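Local coordinates for protein group 1 truncated hemoglobin GlbN (Synechocystis sp., PDB 1S6A) that binds one covalently linked heme and forms a very stable complex with oxygen, at residues A17-Y22 / H46-L51. Residues are numbered along the deposited sequence; the frame is centred on the assembly and turned at random.
Sequences AVDKFY and HQKAFL. With HEM (protoporphyrin IX containing Fe), chain D.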
ATOM      1  N   ALA A  17       8.822  -5.564  -3.062  1.00 22.16           N
ATOM      2  CA  ALA A  17       8.315  -4.686  -1.991  1.00 21.62           C
ATOM      3  C   ALA A  17       6.946  -5.126  -1.473  1.00 19.83           C
ATOM      4  O   ALA A  17       6.699  -5.127  -0.279  1.00 21.33           O
ATOM      5  CB  ALA A  17       8.247  -3.190  -2.467  1.00 21.22           C
ATOM      6  N   VAL A  18       6.050  -5.444  -2.377  1.00 19.91           N
ATOM      7  CA  VAL A  18       4.678  -5.869  -2.023  1.00 19.86           C
ATOM      8  C   VAL A  18       4.704  -7.204  -1.257  1.00 20.11           C
ATOM      9  O   VAL A  18       4.052  -7.351  -0.239  1.00 20.32           O
ATOM     10  CB  VAL A  18       3.756  -5.958  -3.275  1.00 18.59           C
ATOM     11  CG1 VAL A  18       2.439  -6.712  -2.949  1.00 18.89           C
ATOM     12  CG2 VAL A  18       3.369  -4.542  -3.723  1.00 19.86           C
ATOM     13  N   ASP A  19       5.484  -8.162  -1.743  1.00 20.80           N
ATOM     14  CA  ASP A  19       5.655  -9.423  -1.012  1.00 21.18           C
ATOM     15  C   ASP A  19       6.121  -9.206   0.371  1.00 20.91           C
ATOM     16  O   ASP A  19       5.494  -9.732   1.299  1.00 21.16           O
ATOM     17  CB  ASP A  19       6.595 -10.391  -1.727  1.00 21.28           C
ATOM     18  CG  ASP A  19       5.973 -10.965  -2.967  1.00 23.61           C
ATOM     19  OD1 ASP A  19       4.777 -10.795  -3.205  1.00 26.32           O
ATOM     20  OD2 ASP A  19       6.608 -11.592  -3.809  1.00 29.20           O
ATOM     21  N   LYS A  20       7.203  -8.434   0.529  1.00 20.70           N
ATOM     22  CA  LYS A  20       7.775  -8.136   1.836  1.00 20.97           C
ATOM     23  C   LYS A  20       6.855  -7.313   2.738  1.00 19.64           C
ATOM     24  O   LYS A  20       6.799  -7.525   3.957  1.00 18.90           O
ATOM     25  CB  LYS A  20       9.137  -7.414   1.716  1.00 22.83           C
ATOM     26  CG  LYS A  20      10.280  -8.216   1.015  1.00 25.89           C
ATOM     27  CD  LYS A  20      10.175  -9.698   1.361  1.00 35.38           C
ATOM     28  CE  LYS A  20      10.229 -10.642   0.082  1.00 41.01           C
ATOM     29  NZ  LYS A  20       9.562 -12.016   0.238  1.00 44.38           N
ATOM     30  N   PHE A  21       6.193  -6.330   2.140  1.00 19.10           N
ATOM     31  CA  PHE A  21       5.208  -5.491   2.829  1.00 17.67           C
ATOM     32  C   PHE A  21       4.124  -6.398   3.487  1.00 17.25           C
ATOM     33  O   PHE A  21       3.830  -6.243   4.661  1.00 17.21           O
ATOM     34  CB  PHE A  21       4.629  -4.479   1.819  1.00 17.41           C
ATOM     35  CG  PHE A  21       3.386  -3.747   2.298  1.00 18.52           C
ATOM     36  CD1 PHE A  21       3.453  -2.850   3.377  1.00 17.39           C
ATOM     37  CD2 PHE A  21       2.147  -3.962   1.670  1.00 17.83           C
ATOM     38  CE1 PHE A  21       2.309  -2.171   3.840  1.00 18.20           C
ATOM     39  CE2 PHE A  21       0.976  -3.284   2.119  1.00 17.41           C
ATOM     40  CZ  PHE A  21       1.074  -2.385   3.214  1.00 17.91           C
ATOM     41  N   TYR A  22       3.541  -7.345   2.736  1.00 16.94           N
ATOM     42  CA  TYR A  22       2.462  -8.162   3.291  1.00 17.49           C
ATOM     43  C   TYR A  22       2.990  -9.134   4.355  1.00 18.54           C
ATOM     44  O   TYR A  22       2.298  -9.408   5.331  1.00 19.42           O
ATOM     45  CB  TYR A  22       1.593  -8.826   2.210  1.00 17.06           C
ATOM     46  CG  TYR A  22       0.616  -7.798   1.604  1.00 17.17           C
ATOM     47  CD1 TYR A  22      -0.307  -7.136   2.423  1.00 16.94           C
ATOM     48  CD2 TYR A  22       0.667  -7.446   0.224  1.00 18.06           C
ATOM     49  CE1 TYR A  22      -1.177  -6.170   1.934  1.00 17.07           C
ATOM     50  CE2 TYR A  22      -0.197  -6.471  -0.284  1.00 17.10           C
ATOM     51  CZ  TYR A  22      -1.116  -5.831   0.585  1.00 17.72           C
ATOM     52  OH  TYR A  22      -1.976  -4.853   0.102  1.00 17.83           O
ATOM     53  N   HIS A  46      -3.286  -7.385  -6.776  1.00 18.38           N
ATOM     54  CA  HIS A  46      -3.916  -6.060  -6.819  1.00 18.68           C
ATOM     55  C   HIS A  46      -2.943  -4.945  -6.390  1.00 17.62           C
ATOM     56  O   HIS A  46      -2.898  -3.874  -6.982  1.00 16.14           O
ATOM     57  CB  HIS A  46      -5.068  -6.009  -5.837  1.00 18.56           C
ATOM     58  CG  HIS A  46      -6.249  -6.822  -6.252  1.00 22.73           C
ATOM     59  ND1 HIS A  46      -6.626  -6.958  -7.570  1.00 27.16           N
ATOM     60  CD2 HIS A  46      -7.176  -7.485  -5.519  1.00 24.04           C
ATOM     61  CE1 HIS A  46      -7.720  -7.701  -7.633  1.00 28.77           C
ATOM     62  NE2 HIS A  46      -8.072  -8.029  -6.401  1.00 25.98           N
ATOM     63  N   GLN A  47      -2.209  -5.178  -5.308  1.00 16.17           N
ATOM     64  CA  GLN A  47      -1.311  -4.126  -4.773  1.00 16.66           C
ATOM     65  C   GLN A  47      -0.110  -3.874  -5.705  1.00 17.06           C
ATOM     66  O   GLN A  47       0.334  -2.726  -5.884  1.00 17.74           O
ATOM     67  CB  GLN A  47      -0.844  -4.464  -3.361  1.00 14.95           C
ATOM     68  CG  GLN A  47      -0.074  -3.296  -2.607  1.00 15.99           C
ATOM     69  CD  GLN A  47      -1.046  -2.201  -2.178  1.00 16.82           C
ATOM     70  OE1 GLN A  47      -1.582  -2.223  -1.037  1.00 17.48           O
ATOM     71  NE2 GLN A  47      -1.332  -1.296  -3.073  1.00 14.83           N
ATOM     72  N   LYS A  48       0.401  -4.934  -6.335  1.00 17.53           N
ATOM     73  CA  LYS A  48       1.484  -4.761  -7.325  1.00 18.48           C
ATOM     74  C   LYS A  48       0.993  -3.898  -8.467  1.00 18.67           C
ATOM     75  O   LYS A  48       1.666  -2.936  -8.879  1.00 19.14           O
ATOM     76  CB  LYS A  48       1.985  -6.095  -7.845  1.00 18.42           C
ATOM     77  CG  LYS A  48       2.847  -6.755  -6.788  1.00 18.13           C
ATOM     78  CD  LYS A  48       3.048  -8.239  -7.050  1.00 20.02           C
ATOM     79  CE  LYS A  48       3.520  -8.943  -5.778  1.00 17.52           C
ATOM     80  NZ  LYS A  48       3.878 -10.375  -6.116  1.00 19.14           N
ATOM     81  N   ALA A  49      -0.181  -4.254  -8.983  1.00 18.26           N
ATOM     82  CA  ALA A  49      -0.836  -3.455 -10.032  1.00 16.97           C
ATOM     83  C   ALA A  49      -1.168  -1.999  -9.589  1.00 17.40           C
ATOM     84  O   ALA A  49      -0.962  -1.016 -10.322  1.00 17.59           O
ATOM     85  CB  ALA A  49      -2.092  -4.188 -10.517  1.00 17.87           C
ATOM     86  N   PHE A  50      -1.695  -1.844  -8.389  1.00 16.46           N
ATOM     87  CA  PHE A  50      -2.055  -0.506  -7.879  1.00 17.02           C
ATOM     88  C   PHE A  50      -0.803   0.378  -7.651  1.00 17.37           C
ATOM     89  O   PHE A  50      -0.782   1.558  -7.992  1.00 17.83           O
ATOM     90  CB  PHE A  50      -2.911  -0.565  -6.577  1.00 16.86           C
ATOM     91  CG  PHE A  50      -3.282   0.790  -6.094  1.00 15.84           C
ATOM     92  CD1 PHE A  50      -4.377   1.439  -6.659  1.00 17.20           C
ATOM     93  CD2 PHE A  50      -2.440   1.495  -5.225  1.00 16.48           C
ATOM     94  CE1 PHE A  50      -4.686   2.744  -6.328  1.00 17.56           C
ATOM     95  CE2 PHE A  50      -2.733   2.856  -4.863  1.00 17.03           C
ATOM     96  CZ  PHE A  50      -3.868   3.473  -5.419  1.00 16.19           C
ATOM     97  N   LEU A  51       0.224  -0.178  -7.038  1.00 17.67           N
ATOM     98  CA  LEU A  51       1.412   0.633  -6.784  1.00 18.18           C
ATOM     99  C   LEU A  51       2.147   0.918  -8.066  1.00 18.45           C
ATOM    100  O   LEU A  51       2.724   1.993  -8.199  1.00 18.87           O
ATOM    101  CB  LEU A  51       2.332   0.003  -5.739  1.00 17.83           C
ATOM    102  CG  LEU A  51       1.790  -0.049  -4.298  1.00 18.42           C
ATOM    103  CD1 LEU A  51       2.802  -0.753  -3.428  1.00 18.09           C
ATOM    104  CD2 LEU A  51       1.429   1.361  -3.739  1.00 18.77           C
TER
HETATM  105  CHA HEM D 125      -7.855  -3.728  -0.463  1.00 16.32           C
HETATM  106  CHB HEM D 125      -4.320  -0.578  -1.516  1.00 16.53           C
HETATM  107  CHC HEM D 125      -4.893   1.304   2.916  1.00 16.34           C
HETATM  108  CHD HEM D 125      -6.456  -3.145   4.163  1.00 16.28           C
HETATM  109  C1A HEM D 125      -6.929  -2.963  -1.141  1.00 17.49           C
HETATM  110  C2A HEM D 125      -6.639  -3.070  -2.547  1.00 16.11           C
HETATM  111  C3A HEM D 125      -5.655  -2.238  -2.853  1.00 15.40           C
HETATM  112  C4A HEM D 125      -5.288  -1.537  -1.644  1.00 17.49           C
HETATM  113  CMA HEM D 125      -4.999  -2.024  -4.238  1.00 15.61           C
HETATM  114  CAA HEM D 125      -7.378  -4.068  -3.468  1.00 17.32           C
HETATM  115  CBA HEM D 125      -8.371  -3.276  -4.333  1.00 20.61           C
HETATM  116  CGA HEM D 125      -9.120  -4.104  -5.382  1.00 23.36           C
HETATM  117  O1A HEM D 125      -9.956  -4.934  -4.998  1.00 23.19           O
HETATM  118  O2A HEM D 125      -8.926  -3.907  -6.617  1.00 24.22           O
HETATM  119  C1B HEM D 125      -4.205   0.266  -0.426  1.00 16.98           C
HETATM  120  C2B HEM D 125      -3.466   1.503  -0.386  1.00 14.41           C
HETATM  121  C3B HEM D 125      -3.636   2.047   0.835  1.00 15.72           C
HETATM  122  C4B HEM D 125      -4.488   1.158   1.604  1.00 15.42           C
HETATM  123  CMB HEM D 125      -2.648   2.041  -1.565  1.00 11.91           C
HETATM  124  CAB HEM D 125      -3.027   3.355   1.428  1.00 16.39           C
HETATM  125  CBB HEM D 125      -1.672   3.431   1.692  1.00 15.70           C
HETATM  126  C1C HEM D 125      -5.309   0.240   3.735  1.00 15.41           C
HETATM  127  C2C HEM D 125      -5.391   0.183   5.161  1.00 15.45           C
HETATM  128  C3C HEM D 125      -5.783  -1.090   5.495  1.00 17.41           C
HETATM  129  C4C HEM D 125      -5.997  -1.833   4.296  1.00 16.53           C
HETATM  130  CMC HEM D 125      -5.039   1.363   6.093  1.00 13.63           C
HETATM  131  CAC HEM D 125      -6.037  -1.754   6.884  1.00 18.21           C
HETATM  132  CBC HEM D 125      -5.129  -1.718   7.850  1.00 18.85           C
HETATM  133  C1D HEM D 125      -7.031  -3.703   3.045  1.00 14.89           C
HETATM  134  C2D HEM D 125      -7.824  -4.914   3.033  1.00 13.12           C
HETATM  135  C3D HEM D 125      -8.276  -5.093   1.576  1.00 17.69           C
HETATM  136  C4D HEM D 125      -7.719  -3.984   0.865  1.00 16.03           C
HETATM  137  CMD HEM D 125      -8.041  -5.761   4.316  1.00 14.01           C
HETATM  138  CAD HEM D 125      -9.132  -6.207   0.938  1.00 22.03           C
HETATM  139  CBD HEM D 125     -10.551  -5.781   1.293  1.00 24.62           C
HETATM  140  CGD HEM D 125     -11.423  -6.966   1.034  1.00 30.17           C
HETATM  141  O1D HEM D 125     -11.814  -7.171  -0.115  1.00 31.41           O
HETATM  142  O2D HEM D 125     -11.733  -7.738   1.949  1.00 34.01           O
HETATM  143  NA  HEM D 125      -6.063  -2.031  -0.584  1.00 16.84           N
HETATM  144  NB  HEM D 125      -4.820   0.111   0.787  1.00 16.52           N
HETATM  145  NC  HEM D 125      -5.694  -0.991   3.276  1.00 15.37           N
HETATM  146  ND  HEM D 125      -7.036  -3.181   1.756  1.00 17.81           N
HETATM  147 FE   HEM D 125      -5.938  -1.524   1.320  1.00 18.43          FE
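V18 packs its CB and both methyls against the aliphatic chain of K48 where helix 10-26 (B) meets helix 40-54 (E), part of the distal wall of the heme pocket. CB of V18 lies 3.7 Å from K48 CG, while V18 CG2 touches both Q47 CG and L51 CD1, each at 3.8 Å. K48 runs almost fully extended past the valine, which carries its ammonium to D19. There K48 NZ makes a 3.1 Å salt bridge to D19 OD1, on the syn side of the carboxylate. D15 takes the same ammonium in a second salt bridge, so one lysine probably eases the closeness of two carboxylates.

Q47 serves the heme side. Its CG stands anti to the backbone N (chi1 -170°), and a bend at chi2 turns the amide in between Y22 and the porphyrin. The amide is nearly parallel to the Y22 ring, 13° apart, but displaced from its plane, with Q47 CB at the ring's edge. Y22 OH makes a weak hydrogen bond to Q47 OE1 (2.9 Å), doubtful because the hydroxyl is modelled very close to a bound azide; its stronger partner is Q43 NE2. Q47 OE1 also lies 3.2 Å from heme CHB. F21 CD2 covers the centre of one face of Y22.

The two segments cross at 127°, with axes 9.9 Å apart, in the two-over-two globin sandwich. On helix 40-54, H46, which can serve as distal iron ligand, is turned away from the iron here, with propionate oxygen O2A over one face of its ring. Helix 81-98 packs against A17, K20 and F21 of helix 10-26.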